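PDB 6L0A: dihydroorotase from Saccharomyces cerevisiae S288C, which catalyses the reversible, zinc-dependent interconversion of N-carbamoyl-L-aspartate and dihydroorotate, the third step of de novo pyrimidine biosynthesis. Local coordinates for residues Gly20-Leu25 with Ile344-Phe349; Lys67-Met72 with Ser317-Ser322; Asp323-Phe328 with Trp357-Glu362. All coordinates share one frame; numbering follows the deposited sequence.

Contact 1 of 3, residues Gly20-Leu25 with Ile344-Phe349; sequences GAMCEL and ISIIPF
The torsions of M22 send its side chain out toward I344 and I346. With chi1 at 180°, CG lies opposite the backbone N and beside the carbonyl carbon. The chain then bends twice, at chi2 (65°) and chi3 (86°), and this brings SD and CE up against both isoleucines. SD of M22 meets CD1 of I346 tip to tip at 3.6 Å. The M22 and I344 side chains cross obliquely, and CE of M22 rests 3.7 Å from CG2 of I344. I344 fills the middle of the contact with two branches. Its CD1 presses on the helix backbone, 3.4 Å from N of M22, and also touches A21 CB at 3.8 Å. Its CG2 packs against CD2 of L25 at 3.6 Å, where the two side chains run alongside each other in opposite senses. The same CD2 of L25 faces CD1 of I346 end to end at 3.8 Å. No hydrogen bond crosses between the segments.

The residues belong to helix 20-32, which follows strand 11-15 of the TIM barrel, and to strand 345-346, which pairs with strand 338-339. The contact lays a short hairpin from the C-terminal part of the chain over the first turns of a barrel helix. The backbone of I344 is held separately, by S339 and D340. Cutting M22 back to an alanine is likely to leave a gap beside CG2 of I344 and CD1 of I346, both methyls losing the sulfur and CE they pack on.

The side chain of M22 is about 10 Å from the bound malate, so it is near the pocket without lining it. The chemistry is wholly apolar. The hairpin meets the helix here by the fit of methyl groups and a sulfur, with no directional bond between them.

Contact 2 of 3, residues Lys67-Met72 with Ser317-Ser322; sequences KTTFLM and SEVASS
The carboxylate of E318 meets L71 across the contact, the two side chains crossing at about a right angle. OE1 of E318 is 4.0 Å from CD2 of L71, a loose approach. The polar partners of this flat group lie outside the segments: OE1 forms a salt bridge with R95, and OE2 accepts a hydrogen bond from the backbone N of K315. The other flat group nearby, the F70 ring, has T68 CG2 over one face, offset toward the rim. The CB of F70 is directed away from 317-322, and its ring packs on helices 20-32 and 51-64.

The one hydrogen bond between the segments is made by T69. A320 N donates to T69 OG1 over 2.7 Å, and the bond is nearly straight at 170°. The chi1 of T69, -64°, sets OG1 beside its own backbone N and opposite the carbonyl carbon, facing the loop. The methyl CG2 of T69 turns to E318 O at 3.8 Å. A320 CB fits against the backbone, 3.3 Å from T68 O. S321 CB lies 3.4 Å from K67 O and also touches K67 CB. The OG of S321 is used within its own loop, where it accepts a bond from D323 N.

Strand 69-71 is a parallel strand of the TIM barrel and pairs with strand 37-40 through T69 and L71. Residues 317-322 belong to the link between helix 300-312 and strand 324-328. Residues 318-321 run roughly antiparallel to 67-71, their end-to-end directions 152° apart. The C-terminal part of the chain thus passes over the start of a barrel strand. The backbone of T69 is committed to the sheet. Its hydroxyl serves the loop instead, so one threonine ties the polar backbone of the link to the barrel strand.

Contact 3 of 3, residues Asp323-Phe328 with Trp357-Glu362; sequences DKAILF and WSVRWE
K324, I326 and F328 pair with E362, R360 and S358 by six backbone hydrogen bonds, two at each hydrogen-bonded pair. Among the shortest is K324 N to E362 O, at 2.7 Å. The longest is R360 N to I326 O, at 3.0 Å. A325 with W361 and L327 with V359 are the non-hydrogen-bonded pairs between them.

On the face carrying F328, S358 and R360, the aromatic ring is held between two neighbours. S358 CB makes a CH-pi contact over one face, 3.9 Å from the F328 ring centroid. Over the opposite face comes NH1 of R360, 3.7 Å from F328 CG, but the cation-pi geometry is long and at most weakly attractive. F328 reaches this position because its chi1 of 63° sets CG between the backbone N and the carbonyl carbon. I326 CG2 lies over one face of the R360 guanidinium. In the plane of that group, R360 NH2 forms a salt bridge of 3.0 Å to E362 OE2.

The strands are the central pair of a four-stranded antiparallel sheet. Strand 4-8 flanks 324-328 and strand 332-333 flanks 354-362, so the two ends of the chain join beside the TIM barrel.

On the other face, A325 CB sits over the six-membered ring of W361, 4.0 Å from its centroid, in a CH-pi contact. L327 is on this face too. W357, just before strand 358-362, packs against it, with L327 CD2 3.5 Å from W357 CE3 and the side chains crossing at about a right angle. Helix 283-293 covers both L327 and W357 through A288.

Further out, E4 of strand 4-8 gives R360 NH2 a second carboxylate. R31 of helix 20-32 positions the opposite end: its carbonyl accepts from W361 NE1, its guanidinium makes a cation-pi contact with W361, and it bridges to D323 OD2.

Overall arrangement
Contacts 2 and 3 are neighbours. Their centres are about 17 Å apart, and they touch where K67 CD lies 4.2 Å from D323 OD2. Loop 317-322 leads into strand 324-328. Contact 1 stands apart, its centre about 22 Å from that of contact 2 and about 23 Å from that of contact 3. Helix 20-32 still connects all three: its residues A21 to L25 are in contact 1, and R31 touches K67 and D323. The side chain of M22 is about 10 Å from the bound malate and about 14 Å from a zinc ion. That of L71 is about 11 Å from that of the zinc ligand H14. Contact 3 lies away from the zinc site and the malate pocket.

Contact 1 of 3, residues Gly20-Leu25 with Ile344-Phe349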
loop_
_atom_site.group_PDB
_atom_site.type_symbol
_atom_site.label_atom_id
_atom_site.label_comp_id
_atom_site.label_asym_id
_atom_site.label_seq_id
_atom_site.Cartn_x
_atom_site.Cartn_y
_atom_site.Cartn_z
ATOM N N GLY C 20 -23.873 -16.696 -7.588
ATOM C CA GLY C 20 -24.709 -16.863 -6.401
ATOM C C GLY C 20 -25.345 -15.579 -5.901
ATOM O O GLY C 20 -25.780 -14.720 -6.676
ATOM N N ALA C 21 -25.399 -15.443 -4.573
ATOM C CA ALA C 21 -26.077 -14.299 -3.966
ATOM C C ALA C 21 -25.397 -12.985 -4.317
ATOM O O ALA C 21 -26.069 -11.964 -4.508
ATOM C CB ALA C 21 -26.143 -14.462 -2.444
ATOM N N MET C 22 -24.062 -12.975 -4.382
ATOM C CA MET C 22 -23.372 -11.748 -4.760
ATOM C C MET C 22 -23.814 -11.297 -6.145
ATOM O O MET C 22 -24.060 -10.107 -6.368
ATOM C CB MET C 22 -21.856 -11.957 -4.712
ATOM C CG MET C 22 -21.058 -10.718 -5.106
ATOM S SD MET C 22 -21.296 -9.370 -3.942
ATOM C CE MET C 22 -20.040 -9.770 -2.698
ATOM N N CYS C 23 -23.938 -12.248 -7.073
ATOM C CA CYS C 23 -24.384 -11.944 -8.429
ATOM C C CYS C 23 -25.799 -11.379 -8.441
ATOM O O CYS C 23 -26.102 -10.460 -9.208
ATOM C CB CYS C 23 -24.312 -13.205 -9.286
ATOM S SG CYS C 23 -24.641 -12.948 -11.045
ATOM N N GLU C 24 -26.686 -11.940 -7.622
ATOM C CA GLU C 24 -28.046 -11.418 -7.539
ATOM C C GLU C 24 -28.066 -9.992 -7.012
ATOM O O GLU C 24 -28.903 -9.183 -7.431
ATOM C CB GLU C 24 -28.892 -12.331 -6.652
ATOM C CG GLU C 24 -28.941 -13.762 -7.164
ATOM C CD GLU C 24 -29.912 -14.627 -6.390
ATOM O OE1 GLU C 24 -30.530 -14.118 -5.427
ATOM O OE2 GLU C 24 -30.057 -15.816 -6.752
ATOM N N LEU C 25 -27.146 -9.661 -6.104
ATOM C CA LEU C 25 -27.079 -8.299 -5.592
ATOM C C LEU C 25 -26.566 -7.338 -6.653
ATOM O O LEU C 25 -27.138 -6.267 -6.862
ATOM C CB LEU C 25 -26.188 -8.263 -4.346
ATOM C CG LEU C 25 -25.835 -6.930 -3.685
ATOM C CD1 LEU C 25 -27.069 -6.096 -3.366
ATOM C CD2 LEU C 25 -25.034 -7.200 -2.420
ATOM N N ILE C 344 -24.609 -10.318 2.856
ATOM C CA ILE C 344 -23.610 -9.629 2.040
ATOM C C ILE C 344 -23.703 -8.129 2.273
ATOM O O ILE C 344 -24.764 -7.527 2.068
ATOM C CB ILE C 344 -23.765 -9.958 0.547
ATOM C CG1 ILE C 344 -23.509 -11.447 0.314
ATOM C CG2 ILE C 344 -22.816 -9.108 -0.289
ATOM C CD1 ILE C 344 -23.707 -11.899 -1.137
ATOM N N SER C 345 -22.584 -7.527 2.687
ATOM C CA SER C 345 -22.413 -6.083 2.704
ATOM C C SER C 345 -21.152 -5.732 1.927
ATOM O O SER C 345 -20.105 -6.345 2.141
ATOM C CB SER C 345 -22.304 -5.551 4.134
ATOM O OG SER C 345 -23.417 -5.962 4.903
ATOM N N ILE C 346 -21.255 -4.753 1.034
ATOM C CA ILE C 346 -20.128 -4.262 0.248
ATOM C C ILE C 346 -19.914 -2.798 0.587
ATOM O O ILE C 346 -20.876 -2.023 0.661
ATOM C CB ILE C 346 -20.375 -4.411 -1.265
ATOM C CG1 ILE C 346 -20.639 -5.860 -1.644
ATOM C CG2 ILE C 346 -19.197 -3.841 -2.066
ATOM C CD1 ILE C 346 -21.456 -5.964 -2.926
ATOM N N ILE C 347 -18.656 -2.406 0.762
ATOM C CA ILE C 347 -18.292 -1.002 0.922
ATOM C C ILE C 347 -18.084 -0.417 -0.472
ATOM O O ILE C 347 -17.136 -0.827 -1.166
ATOM C CB ILE C 347 -17.037 -0.839 1.790
ATOM C CG1 ILE C 347 -17.122 -1.746 3.024
ATOM C CG2 ILE C 347 -16.880 0.607 2.193
ATOM C CD1 ILE C 347 -18.246 -1.351 3.993
ATOM N N PRO C 348 -18.924 0.514 -0.919
ATOM C CA PRO C 348 -18.742 1.102 -2.247
ATOM C C PRO C 348 -17.597 2.102 -2.275
ATOM O O PRO C 348 -17.192 2.672 -1.256
ATOM C CB PRO C 348 -20.082 1.801 -2.501
ATOM C CG PRO C 348 -20.514 2.233 -1.097
ATOM C CD PRO C 348 -20.076 1.105 -0.202
ATOM N N PHE C 349 -17.079 2.307 -3.484
ATOM C CA PHE C 349 -16.068 3.325 -3.714
ATOM C C PHE C 349 -16.564 4.691 -3.251
ATOM O O PHE C 349 -17.702 5.083 -3.540
ATOM C CB PHE C 349 -15.719 3.360 -5.203
ATOM C CG PHE C 349 -14.661 4.343 -5.563
ATOM C CD1 PHE C 349 -13.432 4.322 -4.926
ATOM C CD2 PHE C 349 -14.894 5.289 -6.551
ATOM C CE1 PHE C 349 -12.463 5.228 -5.262
ATOM C CE2 PHE C 349 -13.926 6.192 -6.901
ATOM C CZ PHE C 349 -12.706 6.167 -6.254
#

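Contact 2 of 3, residues Lys67-Met72 with Ser317-Ser322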
loop_
_atom_site.group_PDB
_atom_site.type_symbol
_atom_site.label_atom_id
_atom_site.label_comp_id
_atom_site.label_asym_id
_atom_site.label_seq_id
_atom_site.Cartn_x
_atom_site.Cartn_y
_atom_site.Cartn_z
ATOM N N LYS C 67 -32.763 -5.905 -19.158
ATOM C CA LYS C 67 -32.495 -4.757 -20.014
ATOM C C LYS C 67 -31.010 -4.473 -20.206
ATOM O O LYS C 67 -30.661 -3.514 -20.902
ATOM C CB LYS C 67 -33.193 -3.510 -19.460
ATOM C CG LYS C 67 -34.690 -3.720 -19.220
ATOM C CD LYS C 67 -35.363 -2.458 -18.696
ATOM C CE LYS C 67 -36.821 -2.741 -18.333
ATOM N NZ LYS C 67 -37.552 -1.510 -17.922
ATOM N N THR C 68 -30.133 -5.279 -19.617
ATOM C CA THR C 68 -28.690 -5.096 -19.733
ATOM C C THR C 68 -28.138 -5.964 -20.858
ATOM O O THR C 68 -28.519 -7.127 -21.004
ATOM C CB THR C 68 -28.019 -5.446 -18.407
ATOM O OG1 THR C 68 -28.522 -4.560 -17.401
ATOM C CG2 THR C 68 -26.514 -5.297 -18.494
ATOM N N THR C 69 -27.260 -5.383 -21.665
ATOM C CA THR C 69 -26.625 -6.093 -22.770
ATOM C C THR C 69 -25.313 -6.686 -22.279
ATOM O O THR C 69 -24.433 -5.946 -21.835
ATOM C CB THR C 69 -26.387 -5.140 -23.934
ATOM O OG1 THR C 69 -27.663 -4.692 -24.427
ATOM C CG2 THR C 69 -25.588 -5.823 -25.045
ATOM N N PHE C 70 -25.183 -8.009 -22.361
ATOM C CA PHE C 70 -24.058 -8.733 -21.773
ATOM C C PHE C 70 -23.142 -9.242 -22.877
ATOM O O PHE C 70 -23.579 -10.007 -23.739
ATOM C CB PHE C 70 -24.552 -9.904 -20.929
ATOM C CG PHE C 70 -25.208 -9.488 -19.655
ATOM C CD1 PHE C 70 -24.457 -8.931 -18.633
ATOM C CD2 PHE C 70 -26.579 -9.626 -19.482
ATOM C CE1 PHE C 70 -25.048 -8.527 -17.451
ATOM C CE2 PHE C 70 -27.190 -9.214 -18.298
ATOM C CZ PHE C 70 -26.425 -8.668 -17.279
ATOM N N LEU C 71 -21.881 -8.817 -22.846
ATOM C CA LEU C 71 -20.833 -9.349 -23.709
ATOM C C LEU C 71 -19.925 -10.218 -22.849
ATOM O O LEU C 71 -19.500 -9.786 -21.776
ATOM C CB LEU C 71 -20.037 -8.226 -24.359
ATOM C CG LEU C 71 -20.831 -7.137 -25.088
ATOM C CD1 LEU C 71 -19.886 -6.035 -25.582
ATOM C CD2 LEU C 71 -21.657 -7.735 -26.235
ATOM N N MET C 72 -19.636 -11.428 -23.311
ATOM C CA MET C 72 -19.059 -12.466 -22.467
ATOM C C MET C 72 -17.623 -12.767 -22.881
ATOM O O MET C 72 -17.200 -12.442 -23.994
ATOM C CB MET C 72 -19.897 -13.742 -22.534
ATOM C CG MET C 72 -21.394 -13.525 -22.260
ATOM S SD MET C 72 -21.763 -12.856 -20.613
ATOM C CE MET C 72 -21.215 -14.190 -19.546
ATOM N N SER C 317 -28.603 -4.607 -33.121
ATOM C CA SER C 317 -29.332 -5.866 -33.042
ATOM C C SER C 317 -28.935 -6.707 -31.833
ATOM O O SER C 317 -29.706 -7.586 -31.435
ATOM C CB SER C 317 -29.124 -6.679 -34.319
ATOM O OG SER C 317 -27.765 -7.031 -34.473
ATOM N N GLU C 318 -27.756 -6.478 -31.248
ATOM C CA GLU C 318 -27.390 -7.216 -30.049
ATOM C C GLU C 318 -27.954 -6.593 -28.780
ATOM O O GLU C 318 -27.860 -7.198 -27.713
ATOM C CB GLU C 318 -25.875 -7.295 -29.882
ATOM C CG GLU C 318 -25.064 -7.278 -31.157
ATOM C CD GLU C 318 -23.588 -7.292 -30.844
ATOM O OE1 GLU C 318 -23.200 -8.066 -29.942
ATOM O OE2 GLU C 318 -22.823 -6.527 -31.465
ATOM N N VAL C 319 -28.534 -5.411 -28.879
ATOM C CA VAL C 319 -28.792 -4.602 -27.705
ATOM C C VAL C 319 -30.044 -5.113 -26.998
ATOM O O VAL C 319 -31.090 -5.317 -27.612
ATOM C CB VAL C 319 -28.874 -3.120 -28.090
ATOM C CG1 VAL C 319 -29.736 -2.393 -27.138
ATOM C CG2 VAL C 319 -27.409 -2.514 -28.097
ATOM N N ALA C 320 -29.925 -5.368 -25.690
ATOM C CA ALA C 320 -31.048 -5.857 -24.899
ATOM C C ALA C 320 -32.132 -4.805 -24.670
ATOM O O ALA C 320 -33.281 -5.178 -24.400
ATOM C CB ALA C 320 -30.562 -6.354 -23.527
ATOM N N SER C 321 -31.789 -3.521 -24.707
ATOM C CA SER C 321 -32.733 -2.434 -24.472
ATOM C C SER C 321 -32.167 -1.164 -25.085
ATOM O O SER C 321 -30.977 -0.873 -24.937
ATOM C CB SER C 321 -33.001 -2.224 -22.978
ATOM O OG SER C 321 -33.471 -0.909 -22.723
ATOM N N SER C 322 -33.019 -0.419 -25.788
ATOM C CA SER C 322 -32.597 0.823 -26.419
ATOM C C SER C 322 -32.708 2.025 -25.488
ATOM O O SER C 322 -32.455 3.151 -25.929
ATOM C CB SER C 322 -33.408 1.075 -27.698
ATOM O OG SER C 322 -34.794 0.877 -27.470
#

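Contact 3 of 3, residues Asp323-Phe328 with Trp357-Glu362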
loop_
_atom_site.group_PDB
_atom_site.type_symbol
_atom_site.label_atom_id
_atom_site.label_comp_id
_atom_site.label_asym_id
_atom_site.label_seq_id
_atom_site.Cartn_x
_atom_site.Cartn_y
_atom_site.Cartn_z
ATOM N N ASP C 323 -33.055 1.810 -24.214
ATOM C CA ASP C 323 -33.118 2.902 -23.243
ATOM C C ASP C 323 -31.806 3.672 -23.216
ATOM O O ASP C 323 -30.722 3.095 -23.340
ATOM C CB ASP C 323 -33.421 2.373 -21.838
ATOM C CG ASP C 323 -34.806 1.798 -21.707
ATOM O OD1 ASP C 323 -35.608 1.937 -22.654
ATOM O OD2 ASP C 323 -35.091 1.194 -20.650
ATOM N N LYS C 324 -31.908 4.982 -23.044
ATOM C CA LYS C 324 -30.755 5.867 -23.061
ATOM C C LYS C 324 -30.444 6.311 -21.643
ATOM O O LYS C 324 -31.355 6.560 -20.851
ATOM C CB LYS C 324 -31.009 7.091 -23.941
ATOM C CG LYS C 324 -31.031 6.797 -25.437
ATOM C CD LYS C 324 -31.943 7.769 -26.183
ATOM C CE LYS C 324 -33.270 7.963 -25.462
ATOM N NZ LYS C 324 -34.234 8.798 -26.246
ATOM N N ALA C 325 -29.160 6.403 -21.317
ATOM C CA ALA C 325 -28.755 6.818 -19.981
ATOM C C ALA C 325 -28.673 8.340 -19.950
ATOM O O ALA C 325 -27.920 8.945 -20.719
ATOM C CB ALA C 325 -27.422 6.172 -19.585
ATOM N N ILE C 326 -29.454 8.956 -19.072
ATOM C CA ILE C 326 -29.520 10.410 -18.959
ATOM C C ILE C 326 -28.821 10.820 -17.670
ATOM O O ILE C 326 -29.263 10.463 -16.570
ATOM C CB ILE C 326 -30.970 10.920 -18.984
ATOM C CG1 ILE C 326 -31.714 10.368 -20.209
ATOM C CG2 ILE C 326 -30.993 12.443 -18.966
ATOM C CD1 ILE C 326 -31.127 10.809 -21.533
ATOM N N LEU C 327 -27.733 11.562 -17.802
ATOM C CA LEU C 327 -27.061 12.123 -16.639
ATOM C C LEU C 327 -27.721 13.451 -16.287
ATOM O O LEU C 327 -27.849 14.324 -17.148
ATOM C CB LEU C 327 -25.578 12.323 -16.933
ATOM C CG LEU C 327 -24.640 12.520 -15.748
ATOM C CD1 LEU C 327 -24.248 11.176 -15.151
ATOM C CD2 LEU C 327 -23.426 13.284 -16.217
ATOM N N PHE C 328 -28.145 13.606 -15.035
ATOM C CA PHE C 328 -28.763 14.864 -14.625
ATOM C C PHE C 328 -28.169 15.358 -13.313
ATOM O O PHE C 328 -27.843 14.563 -12.425
ATOM C CB PHE C 328 -30.297 14.745 -14.525
ATOM C CG PHE C 328 -30.788 13.765 -13.495
ATOM C CD1 PHE C 328 -30.716 12.401 -13.719
ATOM C CD2 PHE C 328 -31.368 14.213 -12.321
ATOM C CE1 PHE C 328 -31.186 11.500 -12.777
ATOM C CE2 PHE C 328 -31.836 13.315 -11.380
ATOM C CZ PHE C 328 -31.748 11.961 -11.609
ATOM N N TRP C 357 -23.677 14.547 -9.854
ATOM C CA TRP C 357 -24.590 14.069 -10.880
ATOM C C TRP C 357 -25.300 12.795 -10.444
ATOM O O TRP C 357 -24.825 12.048 -9.586
ATOM C CB TRP C 357 -23.851 13.798 -12.186
ATOM C CG TRP C 357 -23.193 14.988 -12.751
ATOM C CD1 TRP C 357 -21.965 15.471 -12.428
ATOM C CD2 TRP C 357 -23.722 15.858 -13.752
ATOM N NE1 TRP C 357 -21.688 16.590 -13.171
ATOM C CE2 TRP C 357 -22.754 16.849 -13.992
ATOM C CE3 TRP C 357 -24.923 15.894 -14.470
ATOM C CZ2 TRP C 357 -22.950 17.874 -14.919
ATOM C CZ3 TRP C 357 -25.114 16.909 -15.392
ATOM C CH2 TRP C 357 -24.133 17.881 -15.611
ATOM N N SER C 358 -26.451 12.556 -11.066
ATOM C CA SER C 358 -27.226 11.336 -10.903
ATOM C C SER C 358 -27.530 10.794 -12.296
ATOM O O SER C 358 -27.300 11.471 -13.301
ATOM C CB SER C 358 -28.522 11.587 -10.116
ATOM O OG SER C 358 -28.262 12.321 -8.926
ATOM N N VAL C 359 -28.044 9.570 -12.367
ATOM C CA VAL C 359 -28.311 8.942 -13.659
ATOM C C VAL C 359 -29.688 8.291 -13.629
ATOM O O VAL C 359 -30.091 7.699 -12.622
ATOM C CB VAL C 359 -27.211 7.920 -14.048
ATOM C CG1 VAL C 359 -27.208 6.723 -13.111
ATOM C CG2 VAL C 359 -27.377 7.469 -15.504
ATOM N N ARG C 360 -30.416 8.432 -14.736
ATOM C CA ARG C 360 -31.706 7.794 -14.949
ATOM C C ARG C 360 -31.767 7.322 -16.398
ATOM O O ARG C 360 -30.870 7.605 -17.201
ATOM C CB ARG C 360 -32.863 8.752 -14.636
ATOM C CG ARG C 360 -32.970 9.915 -15.610
ATOM C CD ARG C 360 -34.317 10.630 -15.488
ATOM N NE ARG C 360 -34.593 11.456 -16.661
ATOM C CZ ARG C 360 -34.275 12.742 -16.753
ATOM N NH1 ARG C 360 -33.679 13.350 -15.737
ATOM N NH2 ARG C 360 -34.550 13.425 -17.859
ATOM N N TRP C 361 -32.848 6.622 -16.740
ATOM C CA TRP C 361 -33.006 5.984 -18.041
ATOM C C TRP C 361 -34.217 6.540 -18.777
ATOM O O TRP C 361 -35.273 6.763 -18.176
ATOM C CB TRP C 361 -33.162 4.475 -17.885
ATOM C CG TRP C 361 -31.918 3.835 -17.385
ATOM C CD1 TRP C 361 -31.609 3.551 -16.091
ATOM C CD2 TRP C 361 -30.800 3.418 -18.170
ATOM N NE1 TRP C 361 -30.361 2.980 -16.017
ATOM C CE2 TRP C 361 -29.841 2.888 -17.281
ATOM C CE3 TRP C 361 -30.516 3.441 -19.539
ATOM C CZ2 TRP C 361 -28.622 2.372 -17.719
ATOM C CZ3 TRP C 361 -29.301 2.940 -19.973
ATOM C CH2 TRP C 361 -28.367 2.415 -19.064
ATOM N N GLU C 362 -34.066 6.743 -20.087
ATOM C CA GLU C 362 -35.187 7.182 -20.900
ATOM C C GLU C 362 -35.361 6.293 -22.123
ATOM O O GLU C 362 -34.378 5.921 -22.777
ATOM C CB GLU C 362 -35.003 8.635 -21.340
ATOM C CG GLU C 362 -35.512 9.618 -20.312
ATOM C CD GLU C 362 -35.849 10.955 -20.926
ATOM O OE1 GLU C 362 -36.341 10.965 -22.074
ATOM O OE2 GLU C 362 -35.615 11.988 -20.265
#